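Local atomic coordinates of 2-dehydro-3-deoxy-d-gluconate/2-dehydro-3-deoxy-phosphogluconate aldolase (Picrophilus torridus, PDB entry 4UXD), a protein that is an aldolase of the dihydrodipicolinate synthetase family, built on a parallel beta/alpha barrel and assembled from four copies of one chain. Residues A46-I51 / L83-E88; A121-P126 / Y137-E142; I143-D148 / S173-V178. All blocks are in the same frame, centred on the assembly; numbering follows the deposited sequence.

Contact 1: A46-I51 / L83-E88; sequences ATNILI and LKFVRE
Phe-85 reaches from helix 76-88 to helix 44-56 and lays its CE2 corner against Thr-47, whose CG2 comes within 3.5 Å of Phe-85 CE2. The two side chains run past each other in opposite senses, and the methyl lies oblique to the ring. With CG anti to the backbone N (chi1 -179°), the ring is carried toward helix 44-56. There its edge meets the backbone: Asn-48 N lies near the ring plane, 3.9 Å from Phe-85 CE2. The Asn-48 side chain stands across the far end of the ring, its amide plane turned 71° from it. One helical turn on, Ile-51 approaches at a slant, bringing CD1 to 4.1 Å from Phe-85 CE2 and to 4.2 Å from Val-86 CA. Val-86 CG2 adds a looser contact, 4.2 Å from Thr-47 CG2. Thr-47 OG1 bonds Asp-43 O, just before the helix, while CB and CG2 take the ring. Tyr-44 also meets the Phe-85 ring. The helix segments pass 10.7 Å apart at -43°, as adjacent outer helices of the barrel, following the neighbouring strands 27-31 and 61-63 respectively.

Contact 2: A121-P126 / Y137-E142; sequences AVLMPP and YHYYKE
Tyr-140 and Tyr-139, consecutive on helix 133-144, reach the chain at and beyond the end of strand 120-123 by different rotamers. In Tyr-140, CG sits beside the backbone N (chi1 -82°), which brings the end of the side chain to the strand, and Tyr-140 OH donates to Leu-123 O at 2.9 Å. The hydroxyl stands above the Leu-123 carbonyl plane, 54° out of it, whereas Leu-123 O lies in the plane of the Tyr-140 ring, at its edge. The Leu-123 side chain runs past this ring in the opposite sense, CD2 oblique to it and 3.7 Å from Tyr-140 CE1. Pro-125 touches another part of the rim, its CG 4.0 Å from Tyr-140 CE2. Helix 133-144 links strands 120-123 and 150-155 in a beta-alpha-beta unit of the (beta/alpha)8 barrel, and the two tyrosines fasten its inner side to the first of these strands and the loop that follows. Tyr-139 takes the other course: CG anti to N (chi1 173°) turns one face of its ring to Pro-126. Pro-126 CG stands 3.3 Å from the Tyr-139 ring centroid, almost on the ring normal, a CH-pi contact over the centre of the face. The Tyr-139 hydroxyl bonds Ser-100 O. Pro-289 of the second subunit also packs on Tyr-139, and Tyr-128 of the same subunit on Met-124.

Contact 3: I143-D148 / S173-V178; sequences ILSSND and SEFSSV
Leu-144 and Ser-145 pack against Phe-175 where the shortest polar bond here, from Ser-146 N to Ile-143 O at 2.9 Å, turns the chain at the end of helix 133-144. Both segments lead from an outer helix of the (beta/alpha)8 barrel toward the next strand, 150-155 in one case and 178-183 in the other, so the contact lies at the end of the barrel where its strands begin. Phe-175, the first residue past helix 165-174 to depart from helical backbone angles, opens a type I beta turn closed by Val-178 N bonding Phe-175 O at 3.2 Å. Its ring lies between two aliphatic groups: Leu-144 CB stands 3.7 Å above the centre of one Phe-175 face, a CH-pi contact, while Glu-174 CG lies over the opposite face, toward the rim. Leu-144 carries CG beside its backbone N (chi1 -65°), and the slanting side chain thus reaches past the ring, CD1 lying 3.4 Å from Phe-175 CD2. The same methyl meets Val-178 CG2 at 3.8 Å, the two side chains crossing at about a right angle. Ser-145 OG bonds Lys-141 O and also approaches the Phe-175 ring obliquely. Ser-177, whose main chain bonds Leu-151, directs its CB toward residues 143-148: OG lies 4.0 Å from Leu-144 CD2, and Ser-177 CB rests 3.4 Å from Asp-148 O.

Overall arrangement
Contacts 2 and 3 are neighbours, their centres 10 Å apart, and share helix 133-144: residues 137-142 face the strand before the helix, residues 143-148 the turn after the next helix. They touch directly, Leu-123 CD2 lying 3.9 Å from Ile-143 CD1 and Lys-141 O 4.0 Å from Phe-175 CZ. Contact 1 is a separate helix pair elsewhere on the barrel, its centre 26 Å from that of contact 2 and 28 Å from that of contact 3. In barrels of this family the active site lies at the C-terminal ends of the strands; residues 124-126 of contact 2 are at that end, whereas contact 3 is toward the opposite one.

Contact 1: A46-I51 / L83-E88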
loop_
_atom_site.group_PDB
_atom_site.type_symbol
_atom_site.label_atom_id
_atom_site.label_comp_id
_atom_site.label_asym_id
_atom_site.label_seq_id
_atom_site.Cartn_x
_atom_site.Cartn_y
_atom_site.Cartn_z
ATOM N N ALA A 46 16.887 1.209 -36.387
ATOM C CA ALA A 46 17.226 0.422 -35.190
ATOM C C ALA A 46 16.171 -0.658 -34.912
ATOM O O ALA A 46 16.511 -1.772 -34.515
ATOM C CB ALA A 46 17.387 1.319 -33.984
ATOM N N THR A 47 14.901 -0.334 -35.143
ATOM C CA THR A 47 13.828 -1.312 -35.000
ATOM C C THR A 47 14.112 -2.538 -35.868
ATOM O O THR A 47 13.751 -3.658 -35.516
ATOM C CB THR A 47 12.461 -0.707 -35.385
ATOM O OG1 THR A 47 12.208 0.441 -34.579
ATOM C CG2 THR A 47 11.327 -1.705 -35.196
ATOM N N ASN A 48 14.753 -2.318 -37.011
ATOM C CA ASN A 48 15.121 -3.412 -37.903
ATOM C C ASN A 48 16.300 -4.193 -37.321
ATOM O O ASN A 48 16.327 -5.420 -37.337
ATOM C CB ASN A 48 15.464 -2.878 -39.296
ATOM C CG ASN A 48 15.349 -3.942 -40.367
ATOM O OD1 ASN A 48 16.327 -4.615 -40.697
ATOM N ND2 ASN A 48 14.149 -4.105 -40.917
ATOM N N ILE A 49 17.271 -3.465 -36.793
ATOM C CA ILE A 49 18.418 -4.086 -36.159
ATOM C C ILE A 49 17.939 -5.024 -35.073
ATOM O O ILE A 49 18.483 -6.109 -34.904
ATOM C CB ILE A 49 19.365 -3.022 -35.590
ATOM C CG1 ILE A 49 20.130 -2.379 -36.754
ATOM C CG2 ILE A 49 20.336 -3.625 -34.581
ATOM C CD1 ILE A 49 20.739 -1.021 -36.453
ATOM N N LEU A 50 16.884 -4.600 -34.380
ATOM C CA LEU A 50 16.300 -5.345 -33.273
ATOM C C LEU A 50 15.541 -6.582 -33.742
ATOM O O LEU A 50 15.696 -7.678 -33.180
ATOM C CB LEU A 50 15.360 -4.437 -32.472
ATOM C CG LEU A 50 14.534 -5.134 -31.381
ATOM C CD1 LEU A 50 15.446 -5.869 -30.414
ATOM C CD2 LEU A 50 13.650 -4.139 -30.639
ATOM N N ILE A 51 14.692 -6.389 -34.744
ATOM C CA ILE A 51 13.957 -7.486 -35.361
ATOM C C ILE A 51 14.903 -8.576 -35.856
ATOM O O ILE A 51 14.588 -9.756 -35.780
ATOM C CB ILE A 51 13.106 -6.985 -36.545
ATOM C CG1 ILE A 51 11.939 -6.149 -36.033
ATOM C CG2 ILE A 51 12.561 -8.146 -37.371
ATOM C CD1 ILE A 51 11.327 -5.265 -37.069
ATOM N N LEU A 83 3.401 -0.798 -35.612
ATOM C CA LEU A 83 2.863 -2.136 -35.838
ATOM C C LEU A 83 3.004 -2.510 -37.320
ATOM O O LEU A 83 3.278 -3.659 -37.662
ATOM C CB LEU A 83 1.396 -2.214 -35.408
ATOM C CG LEU A 83 1.066 -1.943 -33.939
ATOM C CD1 LEU A 83 -0.402 -2.237 -33.670
ATOM C CD2 LEU A 83 1.944 -2.751 -32.991
ATOM N N LYS A 84 2.826 -1.532 -38.202
ATOM C CA LYS A 84 2.976 -1.783 -39.619
ATOM C C LYS A 84 4.426 -2.146 -39.948
ATOM O O LYS A 84 4.688 -3.123 -40.644
ATOM C CB LYS A 84 2.529 -0.565 -40.429
ATOM C CG LYS A 84 1.894 -0.914 -41.773
ATOM C CD LYS A 84 1.443 0.320 -42.522
ATOM C CE LYS A 84 2.635 1.090 -43.085
ATOM N NZ LYS A 84 2.235 2.242 -43.945
ATOM N N PHE A 85 5.369 -1.373 -39.434
ATOM C CA PHE A 85 6.764 -1.609 -39.750
ATOM C C PHE A 85 7.141 -3.013 -39.331
ATOM O O PHE A 85 7.649 -3.798 -40.130
ATOM C CB PHE A 85 7.667 -0.585 -39.066
ATOM C CG PHE A 85 9.135 -0.768 -39.366
ATOM C CD1 PHE A 85 9.686 -0.280 -40.547
ATOM C CD2 PHE A 85 9.970 -1.409 -38.462
ATOM C CE1 PHE A 85 11.049 -0.441 -40.824
ATOM C CE2 PHE A 85 11.335 -1.564 -38.732
ATOM C CZ PHE A 85 11.863 -1.084 -39.921
ATOM N N VAL A 86 6.842 -3.339 -38.082
ATOM C CA VAL A 86 7.199 -4.632 -37.529
ATOM C C VAL A 86 6.546 -5.761 -38.320
ATOM O O VAL A 86 7.184 -6.778 -38.585
ATOM C CB VAL A 86 6.799 -4.703 -36.048
ATOM C CG1 VAL A 86 6.983 -6.103 -35.491
ATOM C CG2 VAL A 86 7.613 -3.680 -35.263
ATOM N N ARG A 87 5.281 -5.578 -38.693
ATOM C CA ARG A 87 4.571 -6.584 -39.475
ATOM C C ARG A 87 5.183 -6.718 -40.857
ATOM O O ARG A 87 5.127 -7.788 -41.450
ATOM C CB ARG A 87 3.072 -6.252 -39.594
ATOM C CG ARG A 87 2.290 -7.063 -40.655
ATOM C CD ARG A 87 2.057 -8.548 -40.308
ATOM N NE ARG A 87 3.284 -9.315 -40.078
ATOM C CZ ARG A 87 3.328 -10.493 -39.462
ATOM N NH1 ARG A 87 2.217 -11.074 -39.020
ATOM N NH2 ARG A 87 4.490 -11.095 -39.276
ATOM N N GLU A 88 5.773 -5.637 -41.360
ATOM C CA GLU A 88 6.286 -5.626 -42.720
ATOM C C GLU A 88 7.757 -6.008 -42.827
ATOM O O GLU A 88 8.287 -6.135 -43.937
ATOM C CB GLU A 88 6.088 -4.248 -43.341
ATOM C CG GLU A 88 4.712 -4.026 -43.909
ATOM C CD GLU A 88 4.557 -2.637 -44.486
ATOM O OE1 GLU A 88 5.542 -1.861 -44.443
ATOM O OE2 GLU A 88 3.454 -2.328 -44.980
#

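Contact 2: A121-P126 / Y137-E142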
loop_
_atom_site.group_PDB
_atom_site.type_symbol
_atom_site.label_atom_id
_atom_site.label_comp_id
_atom_site.label_asym_id
_atom_site.label_seq_id
_atom_site.Cartn_x
_atom_site.Cartn_y
_atom_site.Cartn_z
ATOM N N ALA A 121 -3.808 -9.933 -30.613
ATOM C CA ALA A 121 -3.804 -8.684 -29.876
ATOM C C ALA A 121 -3.440 -9.006 -28.441
ATOM O O ALA A 121 -3.613 -10.149 -28.001
ATOM C CB ALA A 121 -5.139 -7.994 -29.950
ATOM N N VAL A 122 -2.905 -8.003 -27.747
ATOM C CA VAL A 122 -2.642 -8.066 -26.320
ATOM C C VAL A 122 -3.191 -6.828 -25.636
ATOM O O VAL A 122 -2.801 -5.704 -25.959
ATOM C CB VAL A 122 -1.152 -8.151 -26.003
ATOM C CG1 VAL A 122 -0.945 -8.441 -24.496
ATOM C CG2 VAL A 122 -0.482 -9.188 -26.871
ATOM N N LEU A 123 -4.056 -7.045 -24.652
ATOM C CA LEU A 123 -4.766 -5.961 -23.991
ATOM C C LEU A 123 -4.734 -6.098 -22.463
ATOM O O LEU A 123 -5.118 -7.134 -21.924
ATOM C CB LEU A 123 -6.212 -5.920 -24.483
ATOM C CG LEU A 123 -7.100 -4.853 -23.850
ATOM C CD1 LEU A 123 -6.553 -3.481 -24.172
ATOM C CD2 LEU A 123 -8.543 -4.984 -24.330
ATOM N N MET A 124 -4.277 -5.046 -21.780
ATOM C CA MET A 124 -4.333 -4.977 -20.319
ATOM C C MET A 124 -5.507 -4.097 -19.896
ATOM O O MET A 124 -6.090 -3.387 -20.711
ATOM C CB MET A 124 -3.020 -4.437 -19.716
ATOM C CG MET A 124 -2.818 -2.929 -19.819
ATOM S SD MET A 124 -2.669 -2.443 -21.532
ATOM C CE MET A 124 -1.051 -3.073 -21.896
ATOM N N PRO A 125 -5.874 -4.155 -18.619
ATOM C CA PRO A 125 -7.041 -3.333 -18.303
ATOM C C PRO A 125 -6.780 -1.825 -18.400
ATOM O O PRO A 125 -5.632 -1.391 -18.340
ATOM C CB PRO A 125 -7.375 -3.751 -16.873
ATOM C CG PRO A 125 -6.913 -5.195 -16.800
ATOM C CD PRO A 125 -5.653 -5.227 -17.630
ATOM N N PRO A 126 -7.848 -1.031 -18.570
ATOM C CA PRO A 126 -7.713 0.425 -18.569
ATOM C C PRO A 126 -7.064 0.919 -17.303
ATOM O O PRO A 126 -7.199 0.251 -16.253
ATOM C CB PRO A 126 -9.155 0.928 -18.642
ATOM C CG PRO A 126 -9.958 -0.215 -19.054
ATOM C CD PRO A 126 -9.247 -1.458 -18.687
ATOM N N TYR A 137 -14.639 -5.904 -16.585
ATOM C CA TYR A 137 -15.371 -6.903 -17.348
ATOM C C TYR A 137 -16.117 -6.254 -18.520
ATOM O O TYR A 137 -15.854 -6.581 -19.671
ATOM C CB TYR A 137 -16.346 -7.658 -16.456
ATOM C CG TYR A 137 -17.250 -8.542 -17.249
ATOM C CD1 TYR A 137 -16.819 -9.784 -17.691
ATOM C CD2 TYR A 137 -18.525 -8.123 -17.595
ATOM C CE1 TYR A 137 -17.639 -10.590 -18.448
ATOM C CE2 TYR A 137 -19.351 -8.920 -18.348
ATOM C CZ TYR A 137 -18.904 -10.148 -18.777
ATOM O OH TYR A 137 -19.726 -10.952 -19.523
ATOM N N HIS A 138 -17.016 -5.318 -18.223
ATOM C CA HIS A 138 -17.802 -4.658 -19.255
ATOM C C HIS A 138 -16.915 -4.034 -20.359
ATOM O O HIS A 138 -17.269 -4.020 -21.536
ATOM C CB HIS A 138 -18.707 -3.595 -18.626
ATOM C CG HIS A 138 -19.625 -2.936 -19.605
ATOM N ND1 HIS A 138 -20.152 -1.680 -19.400
ATOM C CD2 HIS A 138 -20.108 -3.356 -20.798
ATOM C CE1 HIS A 138 -20.921 -1.355 -20.426
ATOM N NE2 HIS A 138 -20.908 -2.353 -21.291
ATOM N N TYR A 139 -15.745 -3.554 -19.981
ATOM C CA TYR A 139 -14.833 -2.980 -20.955
ATOM C C TYR A 139 -14.273 -4.048 -21.929
ATOM O O TYR A 139 -14.305 -3.857 -23.153
ATOM C CB TYR A 139 -13.731 -2.267 -20.203
ATOM C CG TYR A 139 -12.599 -1.745 -21.020
ATOM C CD1 TYR A 139 -12.663 -0.492 -21.605
ATOM C CD2 TYR A 139 -11.433 -2.487 -21.163
ATOM C CE1 TYR A 139 -11.603 0.004 -22.332
ATOM C CE2 TYR A 139 -10.371 -2.006 -21.888
ATOM C CZ TYR A 139 -10.461 -0.760 -22.473
ATOM O OH TYR A 139 -9.391 -0.281 -23.182
ATOM N N TYR A 140 -13.790 -5.171 -21.398
ATOM C CA TYR A 140 -13.380 -6.298 -22.240
ATOM C C TYR A 140 -14.565 -6.869 -23.024
ATOM O O TYR A 140 -14.418 -7.325 -24.156
ATOM C CB TYR A 140 -12.741 -7.415 -21.406
ATOM C CG TYR A 140 -11.282 -7.197 -21.087
ATOM C CD1 TYR A 140 -10.283 -7.654 -21.937
ATOM C CD2 TYR A 140 -10.906 -6.523 -19.936
ATOM C CE1 TYR A 140 -8.956 -7.455 -21.643
ATOM C CE2 TYR A 140 -9.582 -6.318 -19.627
ATOM C CZ TYR A 140 -8.606 -6.782 -20.474
ATOM O OH TYR A 140 -7.282 -6.557 -20.137
ATOM N N LYS A 141 -15.739 -6.840 -22.410
ATOM C CA LYS A 141 -16.951 -7.333 -23.043
ATOM C C LYS A 141 -17.242 -6.580 -24.349
ATOM O O LYS A 141 -17.380 -7.184 -25.420
ATOM C CB LYS A 141 -18.125 -7.198 -22.067
ATOM C CG LYS A 141 -19.451 -7.762 -22.550
ATOM C CD LYS A 141 -20.230 -8.324 -21.359
ATOM C CE LYS A 141 -21.730 -8.510 -21.601
ATOM N NZ LYS A 141 -22.274 -7.718 -22.731
ATOM N N GLU A 142 -17.321 -5.259 -24.247
ATOM C CA GLU A 142 -17.658 -4.422 -25.381
ATOM C C GLU A 142 -16.645 -4.605 -26.497
ATOM O O GLU A 142 -16.983 -4.586 -27.682
ATOM C CB GLU A 142 -17.703 -2.957 -24.952
ATOM C CG GLU A 142 -18.559 -2.064 -25.831
ATOM C CD GLU A 142 -19.906 -1.747 -25.198
ATOM O OE1 GLU A 142 -20.462 -2.632 -24.504
ATOM O OE2 GLU A 142 -20.396 -0.608 -25.380
#

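Contact 3: I143-D148 / S173-V178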
loop_
_atom_site.group_PDB
_atom_site.type_symbol
_atom_site.label_atom_id
_atom_site.label_comp_id
_atom_site.label_asym_id
_atom_site.label_seq_id
_atom_site.Cartn_x
_atom_site.Cartn_y
_atom_site.Cartn_z
ATOM N N ILE A 143 -15.392 -4.789 -26.101
ATOM C CA ILE A 143 -14.299 -4.848 -27.050
ATOM C C ILE A 143 -14.293 -6.201 -27.780
ATOM O O ILE A 143 -14.264 -6.258 -29.015
ATOM C CB ILE A 143 -12.961 -4.595 -26.328
ATOM C CG1 ILE A 143 -12.864 -3.131 -25.917
ATOM C CG2 ILE A 143 -11.784 -4.921 -27.210
ATOM C CD1 ILE A 143 -11.809 -2.833 -24.858
ATOM N N LEU A 144 -14.328 -7.279 -27.005
ATOM C CA LEU A 144 -14.317 -8.627 -27.552
ATOM C C LEU A 144 -15.534 -8.896 -28.434
ATOM O O LEU A 144 -15.505 -9.799 -29.274
ATOM C CB LEU A 144 -14.277 -9.658 -26.425
ATOM C CG LEU A 144 -13.022 -9.657 -25.556
ATOM C CD1 LEU A 144 -13.244 -10.531 -24.320
ATOM C CD2 LEU A 144 -11.834 -10.134 -26.339
ATOM N N SER A 145 -16.605 -8.131 -28.224
ATOM C CA SER A 145 -17.823 -8.281 -29.009
ATOM C C SER A 145 -17.687 -7.675 -30.393
ATOM O O SER A 145 -18.565 -7.854 -31.234
ATOM C CB SER A 145 -19.009 -7.637 -28.297
ATOM O OG SER A 145 -19.518 -8.488 -27.293
ATOM N N SER A 146 -16.586 -6.965 -30.622
ATOM C CA SER A 146 -16.390 -6.231 -31.865
ATOM C C SER A 146 -15.131 -6.674 -32.613
ATOM O O SER A 146 -14.781 -6.103 -33.637
ATOM C CB SER A 146 -16.314 -4.735 -31.565
ATOM O OG SER A 146 -17.461 -4.316 -30.852
ATOM N N ASN A 147 -14.448 -7.688 -32.102
ATOM C CA ASN A 147 -13.178 -8.092 -32.686
ATOM C C ASN A 147 -12.921 -9.580 -32.503
ATOM O O ASN A 147 -12.661 -10.062 -31.390
ATOM C CB ASN A 147 -12.031 -7.280 -32.081
ATOM C CG ASN A 147 -12.152 -5.801 -32.362
ATOM O OD1 ASN A 147 -12.621 -5.037 -31.524
ATOM N ND2 ASN A 147 -11.748 -5.390 -33.554
ATOM N N ASP A 148 -12.984 -10.293 -33.621
ATOM C CA ASP A 148 -12.897 -11.739 -33.624
ATOM C C ASP A 148 -11.474 -12.233 -33.335
ATOM O O ASP A 148 -11.287 -13.369 -32.877
ATOM C CB ASP A 148 -13.379 -12.279 -34.975
ATOM C CG ASP A 148 -14.282 -13.484 -34.821
ATOM O OD1 ASP A 148 -13.761 -14.602 -34.603
ATOM O OD2 ASP A 148 -15.519 -13.313 -34.905
ATOM N N SER A 173 -14.862 -18.104 -21.088
ATOM C CA SER A 173 -16.008 -18.892 -21.523
ATOM C C SER A 173 -16.941 -18.124 -22.453
ATOM O O SER A 173 -17.596 -18.727 -23.293
ATOM C CB SER A 173 -16.794 -19.395 -20.311
ATOM O OG SER A 173 -17.310 -18.323 -19.549
ATOM N N GLU A 174 -16.996 -16.802 -22.315
ATOM C CA GLU A 174 -17.930 -15.977 -23.092
ATOM C C GLU A 174 -17.376 -15.557 -24.465
ATOM O O GLU A 174 -18.132 -15.104 -25.325
ATOM C CB GLU A 174 -18.311 -14.736 -22.282
ATOM C CG GLU A 174 -19.467 -13.922 -22.838
ATOM C CD GLU A 174 -19.851 -12.744 -21.937
ATOM O OE1 GLU A 174 -19.344 -12.677 -20.794
ATOM O OE2 GLU A 174 -20.655 -11.885 -22.375
ATOM N N PHE A 175 -16.067 -15.698 -24.671
ATOM C CA PHE A 175 -15.456 -15.351 -25.954
ATOM C C PHE A 175 -14.308 -16.281 -26.252
ATOM O O PHE A 175 -13.282 -16.262 -25.575
ATOM C CB PHE A 175 -14.969 -13.896 -25.975
ATOM C CG PHE A 175 -16.016 -12.907 -25.573
ATOM C CD1 PHE A 175 -16.960 -12.469 -26.484
ATOM C CD2 PHE A 175 -16.065 -12.422 -24.273
ATOM C CE1 PHE A 175 -17.936 -11.560 -26.109
ATOM C CE2 PHE A 175 -17.041 -11.512 -23.887
ATOM C CZ PHE A 175 -17.976 -11.080 -24.807
ATOM N N SER A 176 -14.494 -17.107 -27.270
ATOM C CA SER A 176 -13.483 -18.062 -27.689
ATOM C C SER A 176 -12.244 -17.335 -28.211
ATOM O O SER A 176 -11.149 -17.871 -28.179
ATOM C CB SER A 176 -14.055 -19.007 -28.754
ATOM O OG SER A 176 -14.263 -18.336 -29.988
ATOM N N SER A 177 -12.424 -16.100 -28.662
ATOM C CA SER A 177 -11.325 -15.281 -29.178
ATOM C C SER A 177 -10.198 -15.070 -28.164
ATOM O O SER A 177 -9.060 -14.775 -28.549
ATOM C CB SER A 177 -11.860 -13.926 -29.619
ATOM O OG SER A 177 -12.633 -13.351 -28.580
ATOM N N VAL A 178 -10.520 -15.192 -26.875
ATOM C CA VAL A 178 -9.513 -15.084 -25.839
ATOM C C VAL A 178 -8.695 -16.374 -25.823
ATOM O O VAL A 178 -9.190 -17.439 -25.467
ATOM C CB VAL A 178 -10.127 -14.816 -24.435
ATOM C CG1 VAL A 178 -9.026 -14.762 -23.368
ATOM C CG2 VAL A 178 -10.942 -13.521 -24.426
#